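Local coordinates for purine-binding protein BAB2_0673 (PDB 3S99) that binds adenine and probably other purines such as guanine, and may serve an ABC-type system for their uptake, at residues 46-49 with 50-53. Numbering follows the deposited sequence.
Sequences HDQA and RKEL
Asp47 and Arg50 form an i to i+3 salt bridge within helix 42-57, the connecting helix of the beta-alpha-beta unit that joins strands 27-32 and 61-66. Arg50 grips side-on with two nitrogens that converge on one oxygen: NE lies 2.8 Å from Asp47 OD1, nearly straight at 166°, and NH2 is 3.2 Å from the same OD1. That oxygen sits in the guanidinium plane, yet both donors approach it from one face of the carboxylate, the two planes being turned 46° apart. A bend at chi3 of Arg50 (58°) folds the guanidinium back along Asp47. Asp47 OD1 is also hydrogen-bonded to Tyr33 OH, and Arg50 NH1 to Thr63 OG1, so each partner has a second polar contact outside the helix. A water links Asp47 OD2 (2.7 Å) to Gln48 OE1 (2.9 Å), while Lys51 NZ reaches OE1 only weakly. Backbone i to i+4 hydrogen bonds, such as Leu53 N to Ala49 O at 3.0 Å, continue the helix. His46, hydrogen-bonded through ND1 to Tyr259 OH, is edge-to-face with adenine-binding Trp42, near the ligand pocket. Asp47 and Arg50 touch Phe65 of strand 61-66; Ala49 and Leu53 pack against helix 256-268.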
ATOM      1  N   HIS A  46       2.114  -8.830  -5.145  1.00 17.84           N
ATOM      2  CA  HIS A  46       3.490  -8.995  -5.621  1.00 16.42           C
ATOM      3  C   HIS A  46       3.679 -10.267  -6.439  1.00 16.56           C
ATOM      4  O   HIS A  46       4.296 -10.239  -7.508  1.00 14.89           O
ATOM      5  CB  HIS A  46       4.498  -8.897  -4.478  1.00 16.27           C
ATOM      6  CG  HIS A  46       4.696  -7.505  -3.975  1.00 15.96           C
ATOM      7  ND1 HIS A  46       5.350  -6.526  -4.714  1.00 13.96           N
ATOM      8  CD2 HIS A  46       4.339  -6.923  -2.803  1.00 15.22           C
ATOM      9  CE1 HIS A  46       5.394  -5.417  -4.001  1.00 15.50           C
ATOM     10  NE2 HIS A  46       4.770  -5.621  -2.849  1.00 13.59           N
ATOM     11  N   ASP A  47       3.105 -11.380  -5.970  1.00 17.52           N
ATOM     12  CA  ASP A  47       3.332 -12.655  -6.601  1.00 17.02           C
ATOM     13  C   ASP A  47       2.514 -12.768  -7.877  1.00 18.37           C
ATOM     14  O   ASP A  47       2.961 -13.413  -8.811  1.00 17.05           O
ATOM     15  CB  ASP A  47       2.951 -13.782  -5.653  1.00 18.38           C
ATOM     16  CG  ASP A  47       3.486 -15.129  -6.084  1.00 17.08           C
ATOM     17  OD1 ASP A  47       4.741 -15.331  -6.101  1.00 18.91           O
ATOM     18  OD2 ASP A  47       2.651 -15.992  -6.370  1.00 17.51           O
ATOM     19  N   GLN A  48       1.332 -12.155  -7.923  1.00 18.51           N
ATOM     20  CA  GLN A  48       0.568 -12.102  -9.185  1.00 19.79           C
ATOM     21  C   GLN A  48       1.336 -11.282 -10.217  1.00 18.77           C
ATOM     22  O   GLN A  48       1.241 -11.538 -11.402  1.00 20.00           O
ATOM     23  CB  GLN A  48      -0.848 -11.537  -8.983  1.00 20.42           C
ATOM     24  CG  GLN A  48      -1.726 -12.416  -8.125  1.00 22.31           C
ATOM     25  CD  GLN A  48      -2.161 -13.651  -8.868  1.00 25.42           C
ATOM     26  OE1 GLN A  48      -1.630 -14.738  -8.667  1.00 27.66           O
ATOM     27  NE2 GLN A  48      -3.118 -13.481  -9.741  1.00 26.58           N
ATOM     28  N   ALA A  49       2.090 -10.296  -9.765  1.00 17.70           N
ATOM     29  CA  ALA A  49       2.944  -9.473 -10.651  1.00 16.61           C
ATOM     30  C   ALA A  49       4.179 -10.270 -11.082  1.00 17.14           C
ATOM     31  O   ALA A  49       4.630 -10.193 -12.249  1.00 18.12           O
ATOM     32  CB  ALA A  49       3.325  -8.160  -9.944  1.00 14.50           C
ATOM     33  N   ARG A  50       4.706 -11.109 -10.194  1.00 16.57           N
ATOM     34  CA  ARG A  50       5.746 -12.055 -10.623  1.00 16.88           C
ATOM     35  C   ARG A  50       5.219 -12.931 -11.769  1.00 18.64           C
ATOM     36  O   ARG A  50       5.900 -13.129 -12.761  1.00 17.31           O
ATOM     37  CB  ARG A  50       6.199 -12.940  -9.483  1.00 16.68           C
ATOM     38  CG  ARG A  50       7.329 -13.873  -9.810  1.00 16.07           C
ATOM     39  CD  ARG A  50       7.622 -14.872  -8.656  1.00 16.57           C
ATOM     40  NE  ARG A  50       6.432 -15.677  -8.338  1.00 17.34           N
ATOM     41  CZ  ARG A  50       5.958 -16.686  -9.066  1.00 20.22           C
ATOM     42  NH1 ARG A  50       6.574 -17.101 -10.171  1.00 18.71           N
ATOM     43  NH2 ARG A  50       4.845 -17.308  -8.673  1.00 23.59           N
ATOM     44  N   LYS A  51       4.007 -13.455 -11.605  1.00 20.02           N
ATOM     45  CA  LYS A  51       3.380 -14.282 -12.643  1.00 22.69           C
ATOM     46  C   LYS A  51       3.157 -13.550 -13.965  1.00 22.59           C
ATOM     47  O   LYS A  51       3.310 -14.146 -15.025  1.00 24.55           O
ATOM     48  CB  LYS A  51       2.068 -14.858 -12.131  1.00 23.43           C
ATOM     49  CG  LYS A  51       2.267 -15.922 -11.058  1.00 25.84           C
ATOM     50  CD  LYS A  51       0.898 -16.371 -10.508  1.00 30.01           C
ATOM     51  CE  LYS A  51       1.001 -17.607  -9.637  1.00 31.32           C
ATOM     52  NZ  LYS A  51      -0.328 -17.850  -9.018  1.00 34.25           N
ATOM     53  N   GLU A  52       2.814 -12.266 -13.893  1.00 23.50           N
ATOM     54  CA  GLU A  52       2.701 -11.413 -15.087  1.00 24.28           C
ATOM     55  C   GLU A  52       4.047 -11.304 -15.802  1.00 24.28           C
ATOM     56  O   GLU A  52       4.137 -11.434 -17.031  1.00 25.04           O
ATOM     57  CB  GLU A  52       2.150 -10.041 -14.728  1.00 23.61           C
ATOM     58  CG  GLU A  52       0.684 -10.111 -14.367  1.00 27.00           C
ATOM     59  CD  GLU A  52       0.078  -8.820 -13.807  1.00 27.48           C
ATOM     60  OE1 GLU A  52       0.711  -7.762 -13.799  1.00 27.06           O
ATOM     61  OE2 GLU A  52      -1.093  -8.870 -13.388  1.00 34.42           O
ATOM     62  N   LEU A  53       5.103 -11.127 -15.020  1.00 23.14           N
ATOM     63  CA  LEU A  53       6.459 -11.136 -15.570  1.00 22.92           C
ATOM     64  C   LEU A  53       6.741 -12.445 -16.313  1.00 24.12           C
ATOM     65  O   LEU A  53       7.230 -12.424 -17.453  1.00 24.06           O
ATOM     66  CB  LEU A  53       7.478 -10.937 -14.445  1.00 21.77           C
ATOM     67  CG  LEU A  53       8.951 -11.109 -14.768  1.00 22.26           C
ATOM     68  CD1 LEU A  53       9.370 -10.091 -15.852  1.00 19.30           C
ATOM     69  CD2 LEU A  53       9.784 -10.974 -13.449  1.00 19.94           C
TER
HETATM   70  O   HOH W   1      -0.017 -15.749  -6.473  1.00 28.70           O